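Local coordinates for regulatory protein YycH-like domain-containing protein (Eubacterium rectale, PDB 5COZ) that is of unknown function but, as a predicted lipoprotein with a YycH-like regulatory domain, may take part in regulation at the cell surface, at residues A[273-279]-A[319-323]; A[31-35]-A[46-50]; A[223-228]-A[300-306]. One frame throughout, in Å; residues are numbered along the deposited sequence.

Overall arrangement
All three contacts reach the same mixed sheet, and interaction 3 joins it to short strand 223-224 of the antiparallel sheet. Interactions 1 and 3 have centres about 10 Å apart and use neighbouring strands, 314-330 and 295-311: V320 N probably bonds to E304 O and V322 N to S302 O. Strand 43-50 of interaction 2 pairs with 295-311 along its opposite edge (centres of interactions 2 and 3 about 14 Å apart), and N50 ND2 approaches E300 OE2 of the salt-bridge network at 2.7 Å. Interactions 1 and 2, centres about 13 Å apart, meet where P276 CG packs on L31 CD1. The sodium ion, held by Q208 and D210, belongs to none.

Interaction 1 of 3, residues A[273-279]-A[319-323]; sequences ILHPSSI and PVWVV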
loop_
_atom_site.group_PDB
_atom_site.type_symbol
_atom_site.label_atom_id
_atom_site.label_comp_id
_atom_site.label_asym_id
_atom_site.label_seq_id
_atom_site.Cartn_x
_atom_site.Cartn_y
_atom_site.Cartn_z
ATOM N N ILE A 273 22.207 -4.711 -3.870
ATOM C CA ILE A 273 21.129 -5.688 -3.944
ATOM C C ILE A 273 21.215 -6.458 -5.247
ATOM O O ILE A 273 21.885 -6.032 -6.190
ATOM C CB ILE A 273 19.733 -5.037 -3.772
ATOM C CG1 ILE A 273 19.373 -4.113 -4.979
ATOM C CG2 ILE A 273 19.652 -4.317 -2.408
ATOM C CD1 ILE A 273 17.937 -3.656 -4.971
ATOM N N LEU A 274 20.528 -7.582 -5.296
ATOM C CA LEU A 274 20.424 -8.387 -6.497
ATOM C C LEU A 274 19.585 -7.697 -7.539
ATOM O O LEU A 274 18.610 -7.011 -7.202
ATOM C CB LEU A 274 19.737 -9.718 -6.136
ATOM C CG LEU A 274 20.574 -10.704 -5.327
ATOM C CD1 LEU A 274 19.712 -11.856 -4.839
ATOM C CD2 LEU A 274 21.760 -11.225 -6.165
ATOM N N HIS A 275 19.887 -7.949 -8.816
ATOM C CA HIS A 275 19.012 -7.502 -9.893
ATOM C C HIS A 275 17.742 -8.332 -9.810
ATOM O O HIS A 275 17.784 -9.489 -9.368
ATOM C CB HIS A 275 19.675 -7.701 -11.262
ATOM C CG HIS A 275 20.911 -6.877 -11.480
ATOM N ND1 HIS A 275 21.671 -7.039 -12.623
ATOM C CD2 HIS A 275 21.472 -5.909 -10.718
ATOM C CE1 HIS A 275 22.688 -6.194 -12.515
ATOM N NE2 HIS A 275 22.600 -5.462 -11.413
ATOM N N PRO A 276 16.613 -7.818 -10.301
ATOM C CA PRO A 276 15.365 -8.589 -10.155
ATOM C C PRO A 276 15.329 -9.836 -11.040
ATOM O O PRO A 276 14.512 -10.732 -10.787
ATOM C CB PRO A 276 14.262 -7.579 -10.491
ATOM C CG PRO A 276 14.956 -6.506 -11.345
ATOM C CD PRO A 276 16.370 -6.441 -10.802
ATOM N N SER A 277 16.240 -9.949 -12.035
ATOM C CA SER A 277 16.334 -11.181 -12.824
ATOM C C SER A 277 16.591 -12.385 -11.910
ATOM O O SER A 277 16.006 -13.452 -12.117
ATOM C CB SER A 277 17.456 -11.080 -13.850
ATOM O OG SER A 277 18.645 -10.612 -13.231
ATOM N N SER A 278 17.492 -12.207 -10.924
ATOM C CA SER A 278 17.888 -13.266 -9.988
ATOM C C SER A 278 16.695 -13.687 -9.144
ATOM O O SER A 278 16.473 -14.871 -8.940
ATOM C CB SER A 278 19.024 -12.787 -9.088
ATOM O OG SER A 278 20.146 -12.394 -9.865
ATOM N N ILE A 279 15.879 -12.717 -8.734
ATOM C CA ILE A 279 14.680 -12.975 -7.944
ATOM C C ILE A 279 13.627 -13.673 -8.785
ATOM O O ILE A 279 13.057 -14.674 -8.320
ATOM C CB ILE A 279 14.152 -11.656 -7.361
ATOM C CG1 ILE A 279 15.228 -10.970 -6.499
ATOM C CG2 ILE A 279 12.819 -11.868 -6.597
ATOM C CD1 ILE A 279 15.748 -11.796 -5.307
ATOM N N PRO A 319 16.192 -3.821 2.845
ATOM C CA PRO A 319 15.504 -3.947 1.556
ATOM C C PRO A 319 15.133 -5.383 1.252
ATOM O O PRO A 319 15.895 -6.331 1.548
ATOM C CB PRO A 319 16.549 -3.446 0.545
ATOM C CG PRO A 319 17.889 -3.800 1.195
ATOM C CD PRO A 319 17.639 -3.548 2.670
ATOM N N VAL A 320 13.980 -5.526 0.617
ATOM C CA VAL A 320 13.467 -6.812 0.169
ATOM C C VAL A 320 12.962 -6.671 -1.260
ATOM O O VAL A 320 12.534 -5.586 -1.679
ATOM C CB VAL A 320 12.321 -7.360 1.099
ATOM C CG1 VAL A 320 12.866 -7.680 2.482
ATOM C CG2 VAL A 320 11.116 -6.409 1.188
ATOM N N TRP A 321 12.976 -7.789 -1.997
ATOM C CA TRP A 321 12.255 -7.919 -3.255
ATOM C C TRP A 321 10.985 -8.702 -2.971
ATOM O O TRP A 321 11.071 -9.807 -2.413
ATOM C CB TRP A 321 13.097 -8.651 -4.304
ATOM C CG TRP A 321 14.171 -7.828 -4.936
ATOM C CD1 TRP A 321 15.518 -7.980 -4.779
ATOM C CD2 TRP A 321 13.991 -6.812 -5.932
ATOM N NE1 TRP A 321 16.196 -7.094 -5.597
ATOM C CE2 TRP A 321 15.282 -6.386 -6.334
ATOM C CE3 TRP A 321 12.863 -6.212 -6.519
ATOM C CZ2 TRP A 321 15.481 -5.395 -7.306
ATOM C CZ3 TRP A 321 13.058 -5.235 -7.498
ATOM C CH2 TRP A 321 14.351 -4.831 -7.875
ATOM N N VAL A 322 9.821 -8.116 -3.284
ATOM C CA VAL A 322 8.536 -8.769 -3.057
ATOM C C VAL A 322 7.990 -9.189 -4.402
ATOM O O VAL A 322 7.989 -8.383 -5.339
ATOM C CB VAL A 322 7.521 -7.847 -2.329
ATOM C CG1 VAL A 322 6.270 -8.654 -1.968
ATOM C CG2 VAL A 322 8.146 -7.256 -1.062
ATOM N N VAL A 323 7.509 -10.434 -4.510
ATOM C CA VAL A 323 6.834 -10.911 -5.707
ATOM C C VAL A 323 5.383 -11.153 -5.342
ATOM O O VAL A 323 5.079 -11.982 -4.495
ATOM C CB VAL A 323 7.476 -12.191 -6.307
ATOM C CG1 VAL A 323 6.730 -12.641 -7.574
ATOM C CG2 VAL A 323 8.948 -11.946 -6.615
#
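The loop leading into helix 276-288, together with the helix's first turn, packs against strand 314-330 around the indole of W321. The ring's NE1 donates to the backbone carbonyl L274 O at 2.9 Å. The bond is bent, 134° at the hydrogen, and the oxygen lies somewhat out of the ring plane. P276 comes over one face at the six-membered ring: its CB sits 4.0 Å from the ring centroid in a CH-pi contact, offset toward the rim, with CD near CZ2. I279 reaches the pyrrole end obliquely, CG1 lying 3.5 Å from W321 CD1. This is helix-on-sheet packing, in which P319, W321 and V323 all turn toward the helix side of the strand; L303 of adjacent strand 295-311 touches the same indole. With CG1 wedged between its backbone N and carbonyl carbon (chi1 68°), I273, its side chain roughly perpendicular to that of W321, brings CD1 obliquely to 3.8 Å from W321 CZ2, while its other branch, CG2, rests 4.0 Å from P319 CG. Farther along the strand, I279 and V323 lie alongside one another, pointing opposite ways, their CG2 methyls 3.9 Å apart.

Interaction 2 of 3, residues A[31-35]-A[46-50]; sequences LPQNI and DSEIN
I35 and I49 cross at about a right angle on the buried side of two paired strands, their CD1 methyls meeting at 3.7 Å. A chi1 of 58° swings CG1 of I35 over S47, where it lies 3.8 Å from S47 CB, and leaves CG2 facing I49 CG1. V19 of helix 16-22 and L280 of helix 276-288 also touch I35. The backbone carbonyl of P32 closes on I49 as well, its O 3.2 Å from I49 CB.

The strands form the beta hairpin 34-40/43-50, antiparallel, with I35 and S47 a hydrogen-bonded pair and N34 and E48 a non-hydrogen-bonded one. I35 N donates to S47 O and S47 N to I35 O, and I49 N to Q33 O at 2.8 Å, this last from above the carbonyl plane. S47 OG bonds within its own strand, donating to the carbonyl of the next residue, E48 O.

On the face bearing N34 and E48, those two side chains run side by side in the same direction, amide and carboxylate planes only 15° apart, and N34 OD1 rests 3.7 Å from E48 CG. A water joins them, donating to N34 OD1 and, at 2.7 Å, to E48 OE2. The glutamate's charge is matched by K186 and R155, which form salt bridges with it. Beyond the I35-S47 pair, toward the turn, D46, salt-bridged to K36, receives a second water at OD1, and the same water donates to I35 O.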
loop_
_atom_site.group_PDB
_atom_site.type_symbol
_atom_site.label_atom_id
_atom_site.label_comp_id
_atom_site.label_asym_id
_atom_site.label_seq_id
_atom_site.Cartn_x
_atom_site.Cartn_y
_atom_site.Cartn_z
ATOM N N LEU A 31 15.713 -0.693 -15.926
ATOM C CA LEU A 31 14.830 -1.859 -15.895
ATOM C C LEU A 31 13.524 -1.484 -16.534
ATOM O O LEU A 31 13.107 -0.323 -16.444
ATOM C CB LEU A 31 14.569 -2.296 -14.433
ATOM C CG LEU A 31 15.758 -2.867 -13.674
ATOM C CD1 LEU A 31 15.441 -2.905 -12.178
ATOM C CD2 LEU A 31 16.120 -4.291 -14.167
ATOM N N PRO A 32 12.821 -2.465 -17.117
ATOM C CA PRO A 32 11.494 -2.170 -17.661
ATOM C C PRO A 32 10.503 -1.901 -16.531
ATOM O O PRO A 32 10.795 -2.243 -15.375
ATOM C CB PRO A 32 11.136 -3.451 -18.427
ATOM C CG PRO A 32 11.925 -4.532 -17.769
ATOM C CD PRO A 32 13.197 -3.883 -17.294
ATOM N N GLN A 33 9.351 -1.308 -16.862
ATOM C CA GLN A 33 8.321 -1.043 -15.857
ATOM C C GLN A 33 7.226 -2.125 -15.901
ATOM O O GLN A 33 6.429 -2.243 -14.966
ATOM C CB GLN A 33 7.709 0.336 -16.065
ATOM C CG GLN A 33 8.630 1.474 -15.630
ATOM C CD GLN A 33 7.937 2.807 -15.731
ATOM O OE1 GLN A 33 7.522 3.241 -16.811
ATOM N NE2 GLN A 33 7.788 3.481 -14.602
ATOM N N ASN A 34 7.185 -2.910 -16.979
ATOM C CA ASN A 34 6.210 -3.988 -17.144
ATOM C C ASN A 34 6.861 -5.114 -17.921
ATOM O O ASN A 34 7.693 -4.856 -18.808
ATOM C CB ASN A 34 4.954 -3.483 -17.892
ATOM C CG ASN A 34 4.233 -2.361 -17.174
ATOM O OD1 ASN A 34 3.385 -2.586 -16.283
ATOM N ND2 ASN A 34 4.617 -1.127 -17.456
ATOM N N ILE A 35 6.504 -6.353 -17.585
ATOM C CA ILE A 35 6.998 -7.536 -18.303
ATOM C C ILE A 35 5.822 -8.477 -18.544
ATOM O O ILE A 35 4.891 -8.524 -17.738
ATOM C CB ILE A 35 8.145 -8.263 -17.552
ATOM C CG1 ILE A 35 7.698 -8.713 -16.132
ATOM C CG2 ILE A 35 9.408 -7.386 -17.490
ATOM C CD1 ILE A 35 8.663 -9.648 -15.412
ATOM N N ASP A 46 2.584 -11.491 -15.913
ATOM C CA ASP A 46 2.001 -10.267 -16.506
ATOM C C ASP A 46 2.123 -9.242 -15.405
ATOM O O ASP A 46 1.185 -8.996 -14.627
ATOM C CB ASP A 46 0.561 -10.507 -16.972
ATOM C CG ASP A 46 -0.021 -9.367 -17.778
ATOM O OD1 ASP A 46 0.662 -8.334 -17.927
ATOM O OD2 ASP A 46 -1.163 -9.507 -18.257
ATOM N N SER A 47 3.322 -8.676 -15.320
ATOM C CA SER A 47 3.753 -8.002 -14.123
ATOM C C SER A 47 4.281 -6.611 -14.252
ATOM O O SER A 47 5.026 -6.303 -15.167
ATOM C CB SER A 47 4.866 -8.871 -13.534
ATOM O OG SER A 47 5.381 -8.467 -12.274
ATOM N N GLU A 48 3.947 -5.789 -13.255
ATOM C CA GLU A 48 4.571 -4.497 -13.063
ATOM C C GLU A 48 5.939 -4.760 -12.440
ATOM O O GLU A 48 6.118 -5.752 -11.712
ATOM C CB GLU A 48 3.739 -3.626 -12.109
ATOM C CG GLU A 48 2.470 -3.071 -12.724
ATOM C CD GLU A 48 1.828 -2.022 -11.838
ATOM O OE1 GLU A 48 1.263 -2.407 -10.789
ATOM O OE2 GLU A 48 1.966 -0.814 -12.144
ATOM N N ILE A 49 6.903 -3.888 -12.724
ATOM C CA ILE A 49 8.222 -3.882 -12.105
ATOM C C ILE A 49 8.330 -2.559 -11.386
ATOM O O ILE A 49 8.204 -1.519 -12.031
ATOM C CB ILE A 49 9.361 -4.061 -13.135
ATOM C CG1 ILE A 49 9.160 -5.329 -14.019
ATOM C CG2 ILE A 49 10.744 -4.035 -12.450
ATOM C CD1 ILE A 49 9.247 -6.665 -13.253
ATOM N N ASN A 50 8.497 -2.590 -10.065
ATOM C CA ASN A 50 8.539 -1.342 -9.286
ATOM C C ASN A 50 9.825 -1.187 -8.529
ATOM O O ASN A 50 10.097 -1.931 -7.558
ATOM C CB ASN A 50 7.384 -1.315 -8.292
ATOM C CG ASN A 50 6.075 -0.913 -8.904
ATOM O OD1 ASN A 50 6.028 0.020 -9.716
ATOM N ND2 ASN A 50 4.978 -1.537 -8.448
HETATM O O HOH W 1 7.324 1.836 -12.214
HETATM O O HOH W 2 2.335 -0.024 -14.725
HETATM O O HOH W 3 2.732 -6.594 -18.112
#

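Interaction 3 of 3, residues A[223-228]-A[300-306]; sequences IPYSRC and EISLEYM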
loop_
_atom_site.group_PDB
_atom_site.type_symbol
_atom_site.label_atom_id
_atom_site.label_comp_id
_atom_site.label_asym_id
_atom_site.label_seq_id
_atom_site.Cartn_x
_atom_site.Cartn_y
_atom_site.Cartn_z
ATOM N N ILE A 223 12.634 4.425 -1.530
ATOM C CA ILE A 223 12.093 3.070 -1.476
ATOM C C ILE A 223 10.959 3.054 -0.465
ATOM O O ILE A 223 11.144 3.503 0.678
ATOM C CB ILE A 223 13.232 2.075 -1.131
ATOM C CG1 ILE A 223 14.277 2.097 -2.259
ATOM C CG2 ILE A 223 12.647 0.663 -0.920
ATOM C CD1 ILE A 223 15.574 1.320 -1.920
ATOM N N PRO A 224 9.785 2.545 -0.865
ATOM C CA PRO A 224 8.650 2.563 0.061
ATOM C C PRO A 224 8.758 1.519 1.156
ATOM O O PRO A 224 9.275 0.413 0.915
ATOM C CB PRO A 224 7.444 2.263 -0.844
ATOM C CG PRO A 224 8.006 1.354 -1.914
ATOM C CD PRO A 224 9.428 1.932 -2.160
ATOM N N TYR A 225 8.192 1.827 2.327
ATOM C CA TYR A 225 8.046 0.771 3.320
ATOM C C TYR A 225 7.119 -0.294 2.743
ATOM O O TYR A 225 6.270 -0.020 1.872
ATOM C CB TYR A 225 7.486 1.283 4.667
ATOM C CG TYR A 225 8.128 2.542 5.154
ATOM C CD1 TYR A 225 9.459 2.561 5.545
ATOM C CD2 TYR A 225 7.384 3.713 5.286
ATOM C CE1 TYR A 225 10.073 3.752 5.971
ATOM C CE2 TYR A 225 7.974 4.893 5.711
ATOM C CZ TYR A 225 9.328 4.910 6.014
ATOM O OH TYR A 225 9.869 6.068 6.487
ATOM N N SER A 226 7.291 -1.500 3.227
ATOM C CA SER A 226 6.643 -2.685 2.710
ATOM C C SER A 226 5.124 -2.554 2.529
ATOM O O SER A 226 4.410 -2.080 3.433
ATOM C CB SER A 226 6.961 -3.847 3.642
ATOM O OG SER A 226 6.170 -4.987 3.363
ATOM N N ARG A 227 4.662 -3.008 1.357
ATOM C CA ARG A 227 3.251 -3.086 0.982
ATOM C C ARG A 227 2.722 -4.509 1.171
ATOM O O ARG A 227 1.632 -4.822 0.719
ATOM C CB ARG A 227 3.063 -2.622 -0.458
ATOM C CG ARG A 227 3.328 -1.116 -0.590
ATOM C CD ARG A 227 3.792 -0.756 -1.985
ATOM N NE ARG A 227 2.816 -1.000 -3.047
ATOM C CZ ARG A 227 3.010 -1.825 -4.084
ATOM N NH1 ARG A 227 4.057 -2.639 -4.107
ATOM N NH2 ARG A 227 2.138 -1.861 -5.087
ATOM N N CYS A 228 3.483 -5.356 1.877
ATOM C CA CYS A 228 3.072 -6.702 2.173
ATOM C C CYS A 228 1.917 -6.715 3.169
ATOM O O CYS A 228 1.896 -5.933 4.121
ATOM C CB CYS A 228 4.244 -7.499 2.748
ATOM S SG CYS A 228 5.502 -7.909 1.537
ATOM N N GLU A 300 3.419 -8.597 -9.887
ATOM C CA GLU A 300 4.267 -7.462 -9.552
ATOM C C GLU A 300 5.563 -7.935 -8.903
ATOM O O GLU A 300 5.549 -8.870 -8.090
ATOM C CB GLU A 300 3.510 -6.525 -8.591
ATOM C CG GLU A 300 4.313 -5.320 -8.162
ATOM C CD GLU A 300 3.635 -4.349 -7.223
ATOM O OE1 GLU A 300 2.393 -4.380 -7.080
ATOM O OE2 GLU A 300 4.369 -3.509 -6.672
ATOM N N ILE A 301 6.676 -7.259 -9.245
ATOM C CA ILE A 301 7.952 -7.457 -8.575
ATOM C C ILE A 301 8.329 -6.069 -8.065
ATOM O O ILE A 301 8.378 -5.120 -8.862
ATOM C CB ILE A 301 9.031 -8.076 -9.472
ATOM C CG1 ILE A 301 8.557 -9.411 -10.043
ATOM C CG2 ILE A 301 10.373 -8.209 -8.692
ATOM C CD1 ILE A 301 9.538 -9.941 -11.192
ATOM N N SER A 302 8.590 -5.939 -6.767
ATOM C CA SER A 302 8.746 -4.630 -6.150
ATOM C C SER A 302 9.872 -4.601 -5.149
ATOM O O SER A 302 9.976 -5.492 -4.308
ATOM C CB SER A 302 7.426 -4.286 -5.438
ATOM O OG SER A 302 7.470 -3.037 -4.760
ATOM N N LEU A 303 10.691 -3.542 -5.197
ATOM C CA LEU A 303 11.763 -3.284 -4.237
ATOM C C LEU A 303 11.164 -2.481 -3.094
ATOM O O LEU A 303 10.620 -1.398 -3.341
ATOM C CB LEU A 303 12.920 -2.520 -4.911
ATOM C CG LEU A 303 14.012 -2.022 -3.990
ATOM C CD1 LEU A 303 14.715 -3.215 -3.275
ATOM C CD2 LEU A 303 15.028 -1.184 -4.819
ATOM N N GLU A 304 11.234 -3.013 -1.874
ATOM C CA GLU A 304 10.597 -2.347 -0.743
ATOM C C GLU A 304 11.487 -2.401 0.473
ATOM O O GLU A 304 12.427 -3.184 0.525
ATOM C CB GLU A 304 9.227 -2.994 -0.417
ATOM C CG GLU A 304 8.335 -3.059 -1.656
ATOM C CD GLU A 304 6.943 -3.618 -1.457
ATOM O OE1 GLU A 304 6.639 -4.062 -0.328
ATOM O OE2 GLU A 304 6.190 -3.714 -2.457
ATOM N N TYR A 305 11.170 -1.577 1.484
ATOM C CA TYR A 305 11.872 -1.629 2.755
ATOM C C TYR A 305 10.991 -2.325 3.771
ATOM O O TYR A 305 9.922 -1.815 4.133
ATOM C CB TYR A 305 12.180 -0.203 3.251
ATOM C CG TYR A 305 13.552 0.328 2.909
ATOM C CD1 TYR A 305 14.700 -0.412 3.186
ATOM C CD2 TYR A 305 13.716 1.610 2.402
ATOM C CE1 TYR A 305 15.978 0.116 2.971
ATOM C CE2 TYR A 305 14.989 2.155 2.193
ATOM C CZ TYR A 305 16.116 1.406 2.486
ATOM O OH TYR A 305 17.364 1.956 2.300
HETATM N N MSE A 306 11.459 -3.467 4.271
HETATM C CA MSE A 306 10.702 -4.190 5.286
HETATM C C MSE A 306 11.209 -3.793 6.666
HETATM O O MSE A 306 12.414 -3.602 6.858
HETATM C CB MSE A 306 10.819 -5.700 5.089
HETATM C CG MSE A 306 9.969 -6.466 6.090
HETATM SE SE MSE A 306 9.703 -8.303 5.553
HETATM C CE MSE A 306 8.302 -8.017 4.289
#
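R227 and E304 meet where 223-228, a short strand running into a loop, lies roughly perpendicular to 300-306. A single beta bridge, Y225 with Y305, ties the end of short strand 223-224, from the antiparallel sheet, to strand 295-311 of the mixed sheet. At the bridge Y305 N donates to P224 O at 2.8 Å, and S226 N donates back to Y305 O. I223, on the strand part, lays CB near Y305 CD2 and CD1 near L303 CD2.

The arginine is gripped from its backbone outward. R227 N donates almost straight to E304 OE1 (171° at the hydrogen), meeting the oxygen from above the carboxylate plane, and CB lies 3.9 Å from both E304 oxygens. With CG anti to the carbonyl carbon and the chain bent at chi3 (64°), CD passes 3.8 Å from E304 OE2 and the guanidinium swings round toward E300. NH1 then bonds two acids, E304 OE2 at 2.9 Å and E300 OE2 at 2.7 Å, while NH2 donates to the syn lone pair of E300 OE1. Gripping E300 end-on with two nitrogens holds the guanidinium against rotation, though its plane and the E300 carboxylate stand 42° apart. NH2 also bridges E188, and F217 adds a cation-pi contact, so this buried cation has several acids around it, which would be expected to stabilise its charge. A leucine in place of R227 would probably leave the buried E300 and E304 carboxylates without the cation between them, their negative charges uncompensated there, and E188 without its salt-bridge mate.

Beyond the arginine, S226 OG accepts from C228 N in an ST turn, and C228 SG touches the CE methyl of selenomethionine M306. E304 OE2 is also used from its other side: S302 OG donates to its anti lone pair at 2.7 Å.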